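Local coordinates for porin (Rhodobacter capsulatus, PDB 2POR), which forms trimeric outer-membrane channels through which small hydrophilic solutes up to about 0.6 kDa diffuse passively, at residues A[66-77]-A[112-123]; A[145-153]-A[165-173]. All coordinates share one frame; numbering follows the deposited sequence. Where two conformers were deposited one is given.

Contact 1 of 2, residues A[66-77]-A[112-123]; sequences AFGKIEMGDALG and TAEDNPVLLYTY. With CA (calcium ion), chain D.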
loop_
_atom_site.group_PDB
_atom_site.type_symbol
_atom_site.label_atom_id
_atom_site.label_comp_id
_atom_site.label_asym_id
_atom_site.label_seq_id
_atom_site.Cartn_x
_atom_site.Cartn_y
_atom_site.Cartn_z
ATOM N N ALA A 66 -7.002 4.931 33.388
ATOM C CA ALA A 66 -6.403 5.462 34.587
ATOM C C ALA A 66 -5.116 4.732 34.958
ATOM O O ALA A 66 -4.245 5.294 35.619
ATOM C CB ALA A 66 -7.383 5.320 35.724
ATOM N N PHE A 67 -5.051 3.476 34.507
ATOM C CA PHE A 67 -3.911 2.568 34.667
ATOM C C PHE A 67 -2.707 2.915 33.782
ATOM O O PHE A 67 -1.636 2.370 33.997
ATOM C CB PHE A 67 -4.346 1.116 34.357
ATOM C CG PHE A 67 -4.875 0.838 32.933
ATOM C CD1 PHE A 67 -3.988 0.590 31.881
ATOM C CD2 PHE A 67 -6.246 0.867 32.687
ATOM C CE1 PHE A 67 -4.474 0.385 30.608
ATOM C CE2 PHE A 67 -6.723 0.658 31.406
ATOM C CZ PHE A 67 -5.837 0.417 30.370
ATOM N N GLY A 68 -2.796 3.764 32.774
ATOM C CA GLY A 68 -1.662 4.078 31.945
ATOM C C GLY A 68 -2.043 3.642 30.558
ATOM O O GLY A 68 -3.246 3.494 30.303
ATOM N N LYS A 69 -1.105 3.372 29.649
ATOM C CA LYS A 69 -1.424 3.107 28.253
ATOM C C LYS A 69 -0.675 1.839 27.818
ATOM O O LYS A 69 0.509 1.711 28.127
ATOM C CB LYS A 69 -0.961 4.296 27.438
ATOM C CG LYS A 69 -1.240 4.183 25.939
ATOM C CD LYS A 69 -0.582 5.403 25.326
ATOM C CE LYS A 69 -0.725 5.368 23.838
ATOM N NZ LYS A 69 -0.210 6.596 23.253
ATOM N N ILE A 70 -1.328 0.954 27.120
ATOM C CA ILE A 70 -0.735 -0.274 26.594
ATOM C C ILE A 70 -0.755 -0.119 25.082
ATOM O O ILE A 70 -1.830 0.064 24.501
ATOM C CB ILE A 70 -1.590 -1.473 26.999
ATOM C CG1 ILE A 70 -1.587 -1.617 28.515
ATOM C CG2 ILE A 70 -1.029 -2.736 26.349
ATOM C CD1 ILE A 70 -2.721 -2.544 28.989
ATOM N N GLU A 71 0.373 -0.231 24.391
ATOM C CA GLU A 71 0.464 -0.056 22.952
ATOM C C GLU A 71 1.114 -1.326 22.345
ATOM O O GLU A 71 2.099 -1.802 22.941
ATOM C CB GLU A 71 1.299 1.154 22.761
ATOM C CG GLU A 71 1.353 1.667 21.350
ATOM C CD GLU A 71 2.151 2.961 21.211
ATOM O OE1 GLU A 71 3.039 3.168 22.019
ATOM O OE2 GLU A 71 1.865 3.759 20.308
ATOM N N MET A 72 0.650 -1.878 21.216
ATOM C CA MET A 72 1.243 -3.086 20.648
ATOM C C MET A 72 1.426 -2.822 19.179
ATOM O O MET A 72 0.542 -2.204 18.559
ATOM C CB MET A 72 0.310 -4.233 20.866
ATOM C CG MET A 72 0.933 -5.590 20.475
ATOM S SD MET A 72 -0.109 -6.995 20.883
ATOM C CE MET A 72 0.070 -6.976 22.629
ATOM N N GLY A 73 2.583 -3.216 18.613
ATOM C CA GLY A 73 2.844 -3.121 17.178
ATOM C C GLY A 73 4.283 -2.705 17.020
ATOM O O GLY A 73 5.150 -3.156 17.771
ATOM N N ASP A 74 4.542 -1.747 16.152
ATOM C CA ASP A 74 5.859 -1.238 15.951
ATOM C C ASP A 74 6.061 -0.099 16.953
ATOM O O ASP A 74 6.040 1.076 16.608
ATOM C CB ASP A 74 5.975 -0.799 14.474
ATOM C CG ASP A 74 7.354 -0.313 14.019
ATOM O OD1 ASP A 74 8.290 -0.215 14.838
ATOM O OD2 ASP A 74 7.495 -0.013 12.825
ATOM N N ALA A 75 6.305 -0.439 18.212
ATOM C CA ALA A 75 6.456 0.509 19.321
ATOM C C ALA A 75 7.888 0.811 19.677
ATOM O O ALA A 75 8.809 0.044 19.350
ATOM C CB ALA A 75 5.766 -0.053 20.567
ATOM N N LEU A 76 8.104 1.927 20.340
ATOM C CA LEU A 76 9.394 2.298 20.840
ATOM C C LEU A 76 9.677 1.477 22.047
ATOM O O LEU A 76 8.768 0.889 22.618
ATOM C CB LEU A 76 9.442 3.744 21.254
ATOM C CG LEU A 76 9.146 4.720 20.126
ATOM C CD1 LEU A 76 9.141 6.103 20.724
ATOM C CD2 LEU A 76 10.168 4.604 18.980
ATOM N N GLY A 77 10.934 1.334 22.447
ATOM C CA GLY A 77 11.176 0.649 23.698
ATOM C C GLY A 77 11.025 1.690 24.820
ATOM O O GLY A 77 10.990 2.892 24.514
ATOM N N THR A 112 10.901 -6.227 15.993
ATOM C CA THR A 112 9.558 -6.167 15.427
ATOM C C THR A 112 9.628 -6.739 14.017
ATOM O O THR A 112 10.552 -6.385 13.277
ATOM C CB THR A 112 9.085 -4.694 15.380
ATOM O OG1 THR A 112 9.458 -4.133 16.638
ATOM C CG2 THR A 112 7.609 -4.570 15.074
ATOM N N ALA A 113 8.678 -7.553 13.582
ATOM C CA ALA A 113 8.716 -8.153 12.263
ATOM C C ALA A 113 7.323 -8.635 11.902
ATOM O O ALA A 113 6.400 -8.511 12.718
ATOM C CB ALA A 113 9.691 -9.348 12.300
ATOM N N GLU A 114 7.174 -9.232 10.708
ATOM C CA GLU A 114 5.915 -9.748 10.256
ATOM C C GLU A 114 5.356 -10.679 11.296
ATOM O O GLU A 114 6.069 -11.492 11.876
ATOM C CB GLU A 114 6.157 -10.439 8.946
ATOM C CG GLU A 114 4.868 -11.067 8.427
ATOM C CD GLU A 114 4.863 -11.653 7.006
ATOM O OE1 GLU A 114 5.923 -11.763 6.397
ATOM O OE2 GLU A 114 3.787 -11.997 6.506
ATOM N N ASP A 115 4.092 -10.483 11.664
ATOM C CA ASP A 115 3.404 -11.252 12.702
ATOM C C ASP A 115 4.060 -11.231 14.059
ATOM O O ASP A 115 3.901 -12.125 14.915
ATOM C CB ASP A 115 3.266 -12.721 12.324
ATOM C CG ASP A 115 2.422 -13.023 11.122
ATOM O OD1 ASP A 115 1.510 -12.253 10.805
ATOM O OD2 ASP A 115 2.666 -14.056 10.512
ATOM N N ASN A 116 4.837 -10.179 14.283
ATOM C CA ASN A 116 5.570 -10.129 15.515
ATOM C C ASN A 116 5.607 -8.680 16.016
ATOM O O ASN A 116 6.607 -7.959 15.878
ATOM C CB ASN A 116 7.001 -10.716 15.293
ATOM C CG ASN A 116 7.592 -11.005 16.667
ATOM O OD1 ASN A 116 7.062 -11.814 17.497
ATOM N ND2 ASN A 116 8.729 -10.332 16.910
ATOM N N PRO A 117 4.504 -8.194 16.624
ATOM C CA PRO A 117 4.481 -6.893 17.272
ATOM C C PRO A 117 5.245 -6.901 18.596
ATOM O O PRO A 117 5.409 -7.969 19.207
ATOM C CB PRO A 117 2.985 -6.622 17.403
ATOM C CG PRO A 117 2.402 -7.993 17.673
ATOM C CD PRO A 117 3.207 -8.861 16.711
ATOM N N VAL A 118 5.711 -5.739 19.096
ATOM C CA VAL A 118 6.272 -5.638 20.447
ATOM C C VAL A 118 5.284 -4.797 21.311
ATOM O O VAL A 118 4.325 -4.201 20.784
ATOM C CB VAL A 118 7.732 -4.987 20.431
ATOM C CG1 VAL A 118 8.564 -6.033 19.602
ATOM C CG2 VAL A 118 7.925 -3.611 19.760
ATOM N N LEU A 119 5.484 -4.737 22.620
ATOM C CA LEU A 119 4.598 -4.095 23.592
ATOM C C LEU A 119 5.198 -2.894 24.301
ATOM O O LEU A 119 6.374 -2.935 24.692
ATOM C CB LEU A 119 4.218 -5.167 24.577
ATOM C CG LEU A 119 3.208 -4.786 25.593
ATOM C CD1 LEU A 119 1.861 -4.837 24.932
ATOM C CD2 LEU A 119 3.229 -5.745 26.727
ATOM N N LEU A 120 4.515 -1.771 24.540
ATOM C CA LEU A 120 5.096 -0.656 25.286
ATOM C C LEU A 120 4.022 -0.241 26.278
ATOM O O LEU A 120 2.861 -0.102 25.900
ATOM C CB LEU A 120 5.389 0.536 24.419
ATOM C CG LEU A 120 5.786 1.829 25.085
ATOM C CD1 LEU A 120 7.070 1.634 25.876
ATOM C CD2 LEU A 120 5.978 2.908 24.013
ATOM N N TYR A 121 4.350 -0.130 27.538
ATOM C CA TYR A 121 3.415 0.309 28.555
ATOM C C TYR A 121 3.924 1.653 29.054
ATOM O O TYR A 121 5.125 1.737 29.337
ATOM C CB TYR A 121 3.374 -0.695 29.697
ATOM C CG TYR A 121 2.688 -0.135 30.941
ATOM C CD1 TYR A 121 1.310 0.020 30.995
ATOM C CD2 TYR A 121 3.493 0.267 31.983
ATOM C CE1 TYR A 121 0.748 0.590 32.112
ATOM C CE2 TYR A 121 2.945 0.842 33.101
ATOM C CZ TYR A 121 1.581 0.996 33.152
ATOM O OH TYR A 121 1.064 1.591 34.289
ATOM N N THR A 122 3.091 2.716 29.190
ATOM C CA THR A 122 3.542 3.969 29.766
ATOM C C THR A 122 2.494 4.413 30.788
ATOM O O THR A 122 1.311 4.031 30.726
ATOM C CB THR A 122 3.693 5.055 28.718
ATOM O OG1 THR A 122 2.540 4.945 27.905
ATOM C CG2 THR A 122 4.924 4.904 27.839
ATOM N N TYR A 123 2.987 5.223 31.705
ATOM C CA TYR A 123 2.164 5.772 32.766
ATOM C C TYR A 123 2.752 7.059 33.279
ATOM O O TYR A 123 3.957 7.138 33.521
ATOM C CB TYR A 123 2.099 4.788 33.884
ATOM C CG TYR A 123 1.363 5.309 35.101
ATOM C CD1 TYR A 123 -0.006 5.199 35.099
ATOM C CD2 TYR A 123 2.070 5.863 36.150
ATOM C CE1 TYR A 123 -0.713 5.654 36.178
ATOM C CE2 TYR A 123 1.376 6.323 37.235
ATOM C CZ TYR A 123 -0.004 6.209 37.226
ATOM O OH TYR A 123 -0.726 6.670 38.304
HETATM CA CA CA D . 6.013 -13.483 18.389
HETATM O O HOH W 1 9.275 -1.523 17.044
HETATM O O HOH W 2 8.383 -1.932 22.699
HETATM O O HOH W 3 4.087 -12.423 17.561
#
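With CG anti to the backbone N (chi1 166°), Y121 turns toward segment 66-77 and brings its ring edge up to the backbone carbonyl of F67, where OH donates to F67 O at 2.8 Å, close to the line of the C=O bond (168°) and in the ring plane. L120 is turned likewise (chi1 171°); one methyl reaches the end of the segment, CD1 lying 3.7 Å from L76 O, while CD2 meets E71 OE1, mid-strand, at 3.6 Å. E71 runs alongside it, extended, with OE2 hydrogen-bonded to T60 OG1. A phenylalanine in place of Y121 would probably leave F67 O without the hydroxyl that bonds it across the strands. Strands 68-73 and 118-123 run antiparallel as neighbours in the 16-stranded porin barrel, with paired bonds at K69/T122, E71/L120 and G73/V118. The face bearing I70, M72, L119 and Y121 is apolar at its centre; M72 CE sits 3.6 Å from L119 CD1, and F21 of a second subunit packs on L119. G73 has backbone angles at which a side chain would strike the preceding carbonyl oxygen, and P117 CB closes to 3.5 Å from G73 CA. Next to that proline, N116 OD1 binds calcium at 2.2 Å, shared with D136, K138, G140 and N20 of the second subunit. One water links T112 OG1, D74 OD1 and A75 O.

Contact 2 of 2, residues A[145-153]-A[165-173]; sequences DDAQEMAVA and LGYEKIDSP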
loop_
_atom_site.group_PDB
_atom_site.type_symbol
_atom_site.label_atom_id
_atom_site.label_comp_id
_atom_site.label_asym_id
_atom_site.label_seq_id
_atom_site.Cartn_x
_atom_site.Cartn_y
_atom_site.Cartn_z
ATOM N N ASP A 145 12.078 -20.138 19.046
ATOM C CA ASP A 145 12.666 -19.202 19.985
ATOM C C ASP A 145 13.386 -18.083 19.325
ATOM O O ASP A 145 14.116 -18.302 18.356
ATOM C CB ASP A 145 13.684 -19.830 20.923
ATOM C CG ASP A 145 13.104 -20.751 22.004
ATOM O OD1 ASP A 145 12.032 -20.466 22.534
ATOM O OD2 ASP A 145 13.742 -21.750 22.344
ATOM N N ASP A 146 13.197 -16.878 19.859
ATOM C CA ASP A 146 13.801 -15.694 19.275
ATOM C C ASP A 146 14.583 -15.071 20.399
ATOM O O ASP A 146 14.501 -15.484 21.557
ATOM C CB ASP A 146 12.673 -14.724 18.750
ATOM C CG ASP A 146 13.089 -13.691 17.704
ATOM O OD1 ASP A 146 14.276 -13.564 17.416
ATOM O OD2 ASP A 146 12.246 -13.000 17.140
ATOM N N ALA A 147 15.442 -14.097 20.075
ATOM C CA ALA A 147 16.031 -13.231 21.100
ATOM C C ALA A 147 14.844 -12.493 21.761
ATOM O O ALA A 147 13.806 -12.322 21.100
ATOM C CB ALA A 147 16.933 -12.181 20.473
ATOM N N GLN A 148 14.911 -12.078 23.004
ATOM C CA GLN A 148 13.779 -11.394 23.589
ATOM C C GLN A 148 14.266 -10.096 24.158
ATOM O O GLN A 148 15.268 -10.134 24.871
ATOM C CB GLN A 148 13.232 -12.251 24.632
ATOM C CG GLN A 148 12.056 -11.541 25.250
ATOM C CD GLN A 148 11.294 -12.446 26.170
ATOM O OE1 GLN A 148 10.090 -12.296 26.340
ATOM N NE2 GLN A 148 11.883 -13.482 26.757
ATOM N N GLU A 149 13.629 -8.953 23.888
ATOM C CA GLU A 149 14.124 -7.692 24.410
ATOM C C GLU A 149 13.194 -7.230 25.517
ATOM O O GLU A 149 12.047 -7.710 25.570
ATOM C CB GLU A 149 14.168 -6.626 23.348
ATOM C CG GLU A 149 12.819 -6.393 22.655
ATOM C CD GLU A 149 12.832 -5.429 21.495
ATOM O OE1 GLU A 149 13.902 -4.956 21.098
ATOM O OE2 GLU A 149 11.745 -5.164 20.971
ATOM N N MET A 150 13.720 -6.372 26.382
ATOM C CA MET A 150 12.952 -5.806 27.502
ATOM C C MET A 150 13.613 -4.537 27.945
ATOM O O MET A 150 14.835 -4.414 27.859
ATOM C CB MET A 150 12.939 -6.627 28.762
ATOM C CG MET A 150 12.203 -7.916 28.687
ATOM S SD MET A 150 13.048 -9.091 29.766
ATOM C CE MET A 150 11.753 -10.307 29.713
ATOM N N ALA A 151 12.870 -3.567 28.470
ATOM C CA ALA A 151 13.475 -2.348 28.982
ATOM C C ALA A 151 12.489 -1.738 29.984
ATOM O O ALA A 151 11.281 -2.084 30.004
ATOM C CB ALA A 151 13.711 -1.340 27.884
ATOM N N VAL A 152 13.047 -0.941 30.873
ATOM C CA VAL A 152 12.263 -0.235 31.878
ATOM C C VAL A 152 12.922 1.152 31.947
ATOM O O VAL A 152 14.138 1.293 31.737
ATOM C CB VAL A 152 12.279 -1.003 33.299
ATOM C CG1 VAL A 152 11.631 -2.375 33.168
ATOM C CG2 VAL A 152 13.700 -1.154 33.816
ATOM N N ALA A 153 12.169 2.243 32.148
ATOM C CA ALA A 153 12.753 3.576 32.273
ATOM C C ALA A 153 11.850 4.440 33.175
ATOM O O ALA A 153 10.638 4.172 33.268
ATOM C CB ALA A 153 12.868 4.224 30.896
ATOM N N LEU A 165 16.343 7.588 33.874
ATOM C CA LEU A 165 17.215 6.470 33.615
ATOM C C LEU A 165 16.443 5.320 33.059
ATOM O O LEU A 165 15.241 5.176 33.244
ATOM C CB LEU A 165 17.949 6.017 34.870
ATOM C CG LEU A 165 17.365 5.467 36.139
ATOM C CD1 LEU A 165 17.869 4.039 36.354
ATOM C CD2 LEU A 165 17.834 6.331 37.319
ATOM N N GLY A 166 17.162 4.522 32.300
ATOM C CA GLY A 166 16.567 3.403 31.631
ATOM C C GLY A 166 17.542 2.245 31.638
ATOM O O GLY A 166 18.749 2.431 31.798
ATOM N N TYR A 167 16.989 1.075 31.512
ATOM C CA TYR A 167 17.758 -0.108 31.485
ATOM C C TYR A 167 17.063 -0.964 30.468
ATOM O O TYR A 167 15.885 -1.309 30.540
ATOM C CB TYR A 167 17.715 -0.702 32.834
ATOM C CG TYR A 167 18.424 -2.014 32.798
ATOM C CD1 TYR A 167 19.807 -2.072 32.710
ATOM C CD2 TYR A 167 17.638 -3.144 32.800
ATOM C CE1 TYR A 167 20.398 -3.317 32.616
ATOM C CE2 TYR A 167 18.223 -4.388 32.701
ATOM C CZ TYR A 167 19.597 -4.457 32.609
ATOM O OH TYR A 167 20.160 -5.710 32.491
ATOM N N GLU A 168 17.913 -1.432 29.583
ATOM C CA GLU A 168 17.498 -2.251 28.466
ATOM C C GLU A 168 18.298 -3.546 28.346
ATOM O O GLU A 168 19.511 -3.552 28.593
ATOM C CB GLU A 168 17.697 -1.489 27.198
ATOM C CG GLU A 168 17.195 -0.049 27.099
ATOM C CD GLU A 168 17.267 0.440 25.673
ATOM O OE1 GLU A 168 16.405 0.089 24.875
ATOM O OE2 GLU A 168 18.170 1.174 25.328
ATOM N N LYS A 169 17.670 -4.631 27.947
ATOM C CA LYS A 169 18.408 -5.855 27.698
ATOM C C LYS A 169 17.838 -6.741 26.593
ATOM O O LYS A 169 16.642 -6.677 26.259
ATOM C CB LYS A 169 18.501 -6.630 28.982
ATOM C CG LYS A 169 17.171 -7.050 29.482
ATOM C CD LYS A 169 17.547 -7.992 30.562
ATOM C CE LYS A 169 16.572 -9.140 30.423
ATOM N NZ LYS A 169 17.075 -10.286 31.166
ATOM N N ILE A 170 18.719 -7.526 25.929
ATOM C CA ILE A 170 18.316 -8.515 24.917
ATOM C C ILE A 170 18.874 -9.875 25.378
ATOM O O ILE A 170 20.060 -10.013 25.648
ATOM C CB ILE A 170 18.864 -8.185 23.479
ATOM C CG1 ILE A 170 18.432 -6.795 22.978
ATOM C CG2 ILE A 170 18.349 -9.286 22.541
ATOM C CD1 ILE A 170 18.975 -6.415 21.604
ATOM N N ASP A 171 18.024 -10.851 25.601
ATOM C CA ASP A 171 18.376 -12.214 25.893
ATOM C C ASP A 171 18.431 -13.023 24.629
ATOM O O ASP A 171 17.469 -13.124 23.867
ATOM C CB ASP A 171 17.373 -12.890 26.768
ATOM C CG ASP A 171 17.291 -12.242 28.134
ATOM O OD1 ASP A 171 18.276 -11.643 28.581
ATOM O OD2 ASP A 171 16.220 -12.334 28.729
ATOM N N SER A 172 19.603 -13.619 24.453
ATOM C CA SER A 172 19.930 -14.437 23.307
ATOM C C SER A 172 19.238 -15.771 23.405
ATOM O O SER A 172 19.228 -16.345 24.490
ATOM C CB SER A 172 21.413 -14.704 23.245
ATOM O OG SER A 172 21.613 -15.491 22.086
ATOM N N PRO A 173 18.698 -16.363 22.347
ATOM C CA PRO A 173 18.196 -17.718 22.398
ATOM C C PRO A 173 19.384 -18.676 22.473
ATOM O O PRO A 173 19.161 -19.775 22.954
ATOM C CB PRO A 173 17.394 -17.876 21.147
ATOM C CG PRO A 173 18.171 -17.064 20.160
ATOM C CD PRO A 173 18.745 -15.882 20.977
HETATM O O HOH W 4 15.240 -15.677 24.195
#
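Strands 148-153 and 165-171 are the antiparallel arms of a beta hairpin in the porin barrel, its turn lying beyond A153 and L165, and they pair at 173° with an axis separation of 4.6 Å. Q148/D171, M150/K169 and V152/Y167 are the hydrogen-bonded pairs, two N-H...O bonds each. The straightest is K169 N to M150 O at 2.8 Å, with 170° at the hydrogen. Alternating with them, E149/I170, A151/E168 and A153/G166 are non-hydrogen-bonded pairs. Here the backbones come closer, and CA-H...O contacts such as A151 CA to Y167 O (3.1 Å) fill in between the amide bonds.

The two faces of the sheet differ. The one carrying E149, A151, A153, E168 and I170 is buried beneath helix 78-83, which covers A151 and A153, and beneath residues of the long connection between strands 68-73 and 118-125, consistent with the inside of the barrel. E149 OE1 accepts from G107 N, and E168 is hydrogen-bonded to T106 and to L105 N. A151 CB rests on E168 CG at 3.8 Å.

The opposite face, carrying Q148, M150, V152, Y167, K169 and D171, is then the outer one, where a detergent molecule touches Q148. M150 and K169 lie side by side across the strands, and Y167 OH is hydrogen-bonded to E182. Where the strands end toward P173, the proline ring packs against the backbone of D146 and A147, and A147 CB also touches I170 CG2.

CG of K169 takes the crowded position between backbone N and carbonyl carbon (chi1 63°), and the chain bends at chi3, which carries CE to 3.6 Å from M150 SD and NZ into a salt bridge with D171 OD1 at 3.2 Å, on that oxygen's syn lone pair.

Both contacts belong to the same closed antiparallel barrel, with centres about 14 Å apart. Contact 1 pairs strands 68-73 and 118-125, and contact 2 pairs 148-158 and 161-171; strand 128-134 fills the gap between them in the sheet. Both segments of contact 1 precede those of contact 2 along the chain. The long connection within contact 1 carries helix 78-83 to the inner face of contact 2, as in porins whose third long loop folds into the barrel and probably narrows the channel. The two touch where V118 CG1 meets E149 OE2 at 3.6 Å. Contact 1 reaches a neighbouring subunit of the trimer; contact 2 is touched by no other subunit.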